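Local coordinates for protein D-ribulose-5-phosphate 3-epimerase, putative (Plasmodium falciparum, PDB 1TQX) that probably interconverts D-ribulose 5-phosphate and D-xylulose 5-phosphate, as a zinc-binding TIM-barrel epimerase of carbohydrate metabolism, at residues Ile184-Ile198 and Tyr212-Tyr224. Residues are numbered along the deposited sequence; the frame is centred on the assembly and turned at random.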
# COMPACT_ATOMS: atom_id res chain seq x y z
N ILE A 184 0.71 8.45 14.41
CA ILE A 184 0.39 7.63 15.58
C ILE A 184 -1.10 7.59 15.91
O ILE A 184 -1.66 6.51 16.12
CB ILE A 184 1.20 8.09 16.82
CG1 ILE A 184 2.67 7.69 16.64
CG2 ILE A 184 0.64 7.46 18.10
CD1 ILE A 184 3.59 8.16 17.75
N GLU A 185 -1.75 8.75 15.92
CA GLU A 185 -3.16 8.81 16.25
C GLU A 185 -4.10 8.21 15.20
O GLU A 185 -5.05 7.51 15.56
CB GLU A 185 -3.59 10.26 16.52
CG GLU A 185 -5.01 10.36 17.09
CD GLU A 185 -5.44 11.78 17.39
OE1 GLU A 185 -6.54 11.95 17.95
OE2 GLU A 185 -4.69 12.73 17.06
N THR A 186 -3.85 8.47 13.92
CA THR A 186 -4.72 7.93 12.88
C THR A 186 -4.45 6.45 12.63
O THR A 186 -5.26 5.76 12.01
CB THR A 186 -4.63 8.74 11.57
OG1 THR A 186 -3.29 8.74 11.08
CG2 THR A 186 -5.08 10.18 11.81
N THR A 187 -3.31 5.95 13.10
CA THR A 187 -3.00 4.53 12.95
C THR A 187 -3.88 3.80 13.97
O THR A 187 -4.48 2.77 13.66
CB THR A 187 -1.51 4.22 13.24
OG1 THR A 187 -0.70 4.68 12.15
CG2 THR A 187 -1.31 2.73 13.41
N GLU A 188 -3.98 4.35 15.18
CA GLU A 188 -4.80 3.74 16.21
C GLU A 188 -6.25 3.73 15.74
O GLU A 188 -6.96 2.74 15.92
CB GLU A 188 -4.70 4.51 17.53
CG GLU A 188 -5.39 3.79 18.70
CD GLU A 188 -5.22 4.49 20.04
OE1 GLU A 188 -5.71 3.94 21.05
OE2 GLU A 188 -4.62 5.58 20.09
N ILE A 189 -6.69 4.83 15.15
CA ILE A 189 -8.06 4.91 14.64
C ILE A 189 -8.29 3.88 13.54
O ILE A 189 -9.30 3.19 13.53
CB ILE A 189 -8.36 6.31 14.07
CG1 ILE A 189 -8.42 7.34 15.21
CG2 ILE A 189 -9.66 6.29 13.28
CD1 ILE A 189 -8.61 8.77 14.72
N SER A 190 -7.34 3.79 12.60
CA SER A 190 -7.48 2.84 11.50
C SER A 190 -7.52 1.40 12.00
O SER A 190 -8.34 0.60 11.54
CB SER A 190 -6.33 3.03 10.50
OG SER A 190 -6.44 4.28 9.85
N ALA A 191 -6.64 1.06 12.93
CA ALA A 191 -6.60 -0.29 13.47
C ALA A 191 -7.89 -0.65 14.22
O ALA A 191 -8.32 -1.80 14.20
CB ALA A 191 -5.39 -0.45 14.39
N SER A 192 -8.50 0.33 14.88
CA SER A 192 -9.73 0.08 15.64
C SER A 192 -10.87 -0.30 14.71
O SER A 192 -11.85 -0.92 15.13
CB SER A 192 -10.12 1.32 16.46
OG SER A 192 -10.67 2.34 15.65
N HIS A 193 -10.74 0.06 13.43
CA HIS A 193 -11.77 -0.25 12.44
C HIS A 193 -11.44 -1.53 11.66
O HIS A 193 -12.29 -2.03 10.92
CB HIS A 193 -11.95 0.93 11.48
CG HIS A 193 -12.71 2.08 12.07
ND1 HIS A 193 -14.08 2.20 11.96
CD2 HIS A 193 -12.30 3.15 12.80
CE1 HIS A 193 -14.48 3.29 12.59
NE2 HIS A 193 -13.42 3.88 13.10
N GLY A 194 -10.23 -2.05 11.82
CA GLY A 194 -9.87 -3.28 11.12
C GLY A 194 -8.59 -3.29 10.29
O GLY A 194 -8.19 -4.34 9.79
N ALA A 195 -7.95 -2.14 10.12
CA ALA A 195 -6.72 -2.08 9.33
C ALA A 195 -5.58 -2.81 10.02
O ALA A 195 -5.42 -2.71 11.24
CB ALA A 195 -6.33 -0.62 9.07
N ASN A 196 -4.77 -3.55 9.26
CA ASN A 196 -3.64 -4.27 9.84
C ASN A 196 -2.30 -3.93 9.17
O ASN A 196 -1.24 -4.32 9.65
CB ASN A 196 -3.86 -5.79 9.82
CG ASN A 196 -3.95 -6.36 8.42
OD1 ASN A 196 -4.89 -6.08 7.68
ND2 ASN A 196 -2.97 -7.19 8.05
N ILE A 197 -2.36 -3.20 8.06
CA ILE A 197 -1.15 -2.79 7.36
C ILE A 197 -1.18 -1.27 7.28
O ILE A 197 -2.14 -0.69 6.78
CB ILE A 197 -1.07 -3.39 5.94
CG1 ILE A 197 -1.16 -4.92 6.02
CG2 ILE A 197 0.25 -2.98 5.28
CD1 ILE A 197 -1.03 -5.62 4.69
N ILE A 198 -0.13 -0.63 7.77
CA ILE A 198 -0.08 0.82 7.81
C ILE A 198 0.98 1.45 6.92
O ILE A 198 2.17 1.22 7.11
CB ILE A 198 0.18 1.30 9.25
CG1 ILE A 198 -0.81 0.63 10.21
CG2 ILE A 198 0.12 2.83 9.32
CD1 ILE A 198 -2.27 0.93 9.92
N TYR A 212 10.67 4.84 17.25
CA TYR A 212 9.61 5.04 18.24
C TYR A 212 8.25 5.06 17.55
O TYR A 212 7.31 4.41 17.99
CB TYR A 212 9.82 6.36 18.99
CG TYR A 212 8.58 6.85 19.71
CD1 TYR A 212 8.11 6.23 20.86
CD2 TYR A 212 7.86 7.94 19.22
CE1 TYR A 212 6.95 6.67 21.51
CE2 TYR A 212 6.70 8.39 19.85
CZ TYR A 212 6.25 7.75 21.00
OH TYR A 212 5.10 8.20 21.60
N VAL A 213 8.16 5.82 16.46
CA VAL A 213 6.90 5.92 15.72
C VAL A 213 6.48 4.57 15.15
O VAL A 213 5.32 4.16 15.28
CB VAL A 213 7.00 6.95 14.57
CG1 VAL A 213 5.71 6.93 13.75
CG2 VAL A 213 7.25 8.35 15.14
N ILE A 214 7.41 3.87 14.52
CA ILE A 214 7.13 2.56 13.94
C ILE A 214 6.64 1.56 15.00
O ILE A 214 5.62 0.90 14.81
CB ILE A 214 8.39 1.99 13.23
CG1 ILE A 214 8.69 2.82 11.98
CG2 ILE A 214 8.18 0.51 12.87
CD1 ILE A 214 9.98 2.42 11.27
N ASP A 215 7.37 1.44 16.11
CA ASP A 215 6.98 0.50 17.16
C ASP A 215 5.63 0.87 17.78
O ASP A 215 4.79 0.00 18.02
CB ASP A 215 8.03 0.44 18.27
CG ASP A 215 9.37 -0.08 17.79
OD1 ASP A 215 9.41 -0.73 16.72
OD2 ASP A 215 10.39 0.14 18.48
N THR A 216 5.43 2.16 18.04
CA THR A 216 4.18 2.62 18.63
C THR A 216 3.02 2.23 17.72
O THR A 216 1.99 1.75 18.18
CB THR A 216 4.18 4.15 18.82
OG1 THR A 216 5.20 4.51 19.76
CG2 THR A 216 2.83 4.63 19.34
N MET A 217 3.20 2.46 16.42
CA MET A 217 2.17 2.13 15.44
C MET A 217 1.87 0.63 15.43
O MET A 217 0.71 0.22 15.44
CB MET A 217 2.60 2.55 14.03
CG MET A 217 2.68 4.05 13.77
SD MET A 217 3.28 4.39 12.08
CE MET A 217 2.70 6.07 11.81
N ARG A 218 2.91 -0.19 15.41
CA ARG A 218 2.71 -1.63 15.35
C ARG A 218 1.97 -2.16 16.57
O ARG A 218 1.03 -2.94 16.44
CB ARG A 218 4.05 -2.36 15.20
CG ARG A 218 3.94 -3.87 14.95
CD ARG A 218 5.29 -4.43 14.51
NE ARG A 218 6.34 -3.87 15.36
CZ ARG A 218 7.45 -3.29 14.91
NH1 ARG A 218 7.68 -3.19 13.60
NH2 ARG A 218 8.32 -2.79 15.77
N VAL A 219 2.38 -1.73 17.76
CA VAL A 219 1.72 -2.18 18.98
C VAL A 219 0.24 -1.82 18.96
O VAL A 219 -0.60 -2.64 19.32
CB VAL A 219 2.38 -1.57 20.24
CG1 VAL A 219 1.61 -2.01 21.49
CG2 VAL A 219 3.82 -2.03 20.34
N SER A 220 -0.08 -0.61 18.51
CA SER A 220 -1.47 -0.17 18.45
C SER A 220 -2.30 -1.03 17.51
O SER A 220 -3.49 -1.24 17.75
CB SER A 220 -1.55 1.30 18.02
OG SER A 220 -1.20 1.46 16.66
N VAL A 221 -1.69 -1.52 16.44
CA VAL A 221 -2.42 -2.38 15.51
C VAL A 221 -2.59 -3.76 16.14
O VAL A 221 -3.67 -4.34 16.12
CB VAL A 221 -1.68 -2.52 14.14
CG1 VAL A 221 -2.37 -3.58 13.29
CG2 VAL A 221 -1.68 -1.19 13.39
N GLN A 222 -1.51 -4.28 16.71
CA GLN A 222 -1.53 -5.60 17.35
C GLN A 222 -2.60 -5.71 18.43
O GLN A 222 -3.19 -6.78 18.61
CB GLN A 222 -0.15 -5.93 17.93
CG GLN A 222 0.95 -5.98 16.88
CD GLN A 222 2.33 -6.19 17.46
OE1 GLN A 222 2.76 -5.46 18.36
NE2 GLN A 222 3.06 -7.17 16.93
N LYS A 223 -2.86 -4.62 19.15
CA LYS A 223 -3.87 -4.62 20.20
C LYS A 223 -5.22 -5.06 19.66
O LYS A 223 -5.99 -5.74 20.35
CB LYS A 223 -4.01 -3.23 20.84
CG LYS A 223 -2.75 -2.74 21.54
CD LYS A 223 -3.00 -1.41 22.25
CE LYS A 223 -1.73 -0.88 22.90
NZ LYS A 223 -1.13 -1.85 23.87
N TYR A 224 -5.53 -4.67 18.42
CA TYR A 224 -6.79 -5.04 17.80
C TYR A 224 -6.71 -6.35 17.02
O TYR A 224 -7.79 -6.94 16.77
CB TYR A 224 -7.27 -3.92 16.87
CG TYR A 224 -7.68 -2.66 17.58
CD1 TYR A 224 -6.80 -1.58 17.69
CD2 TYR A 224 -8.94 -2.54 18.16
CE1 TYR A 224 -7.18 -0.41 18.36
CE2 TYR A 224 -9.32 -1.38 18.83
CZ TYR A 224 -8.45 -0.32 18.92
OH TYR A 224 -8.84 0.82 19.58
O HOH W 1 -0.47 4.15 16.91
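Chi1 of Tyr224 (-68°) sets CG beside the backbone N, and a chi2 near perpendicular turns one ring face onto Ser192 in the last turn of helix 184-193. There Ser192 CA sits 3.5 Å from the centroid of the Tyr224 ring and 10° off its normal, a CH-pi contact over the face, while Ser192 CB comes within 3.4 Å of Tyr224 CZ. Ser192 OG is turned back to Ile189 O, leaving CB to meet the ring. Val221 splits its methyls, CG1 going to Asn196 CA (3.7 Å) and CG2 meeting Ile198 CG1 tip to tip (3.8 Å), with Ala191 CB beside it. Further along, Thr187 CG2 packs against Ser220 OG at 3.5 Å, and the extended Met217 chain crosses Thr187 at about a right angle. Ser220 OG donates to Met217 O and accepts from a water that also donates to Ile184 O, so the polar link between the helices is water-mediated. At the far end, Ile184 CG2 and CD1 both touch Thr216 CG2. The helix axes, 8.6 Å apart at -21°, run nearly parallel, as expected for neighbouring outer helices of a TIM barrel, here joined through strand 197-200 and the short helix 202-205. Strand 197-200 runs on the barrel side of the pair, between strands 7-10 and 175-179; Met217 also touches Ile8 of the former, while Ile189 and His193 pack against helix 161-170.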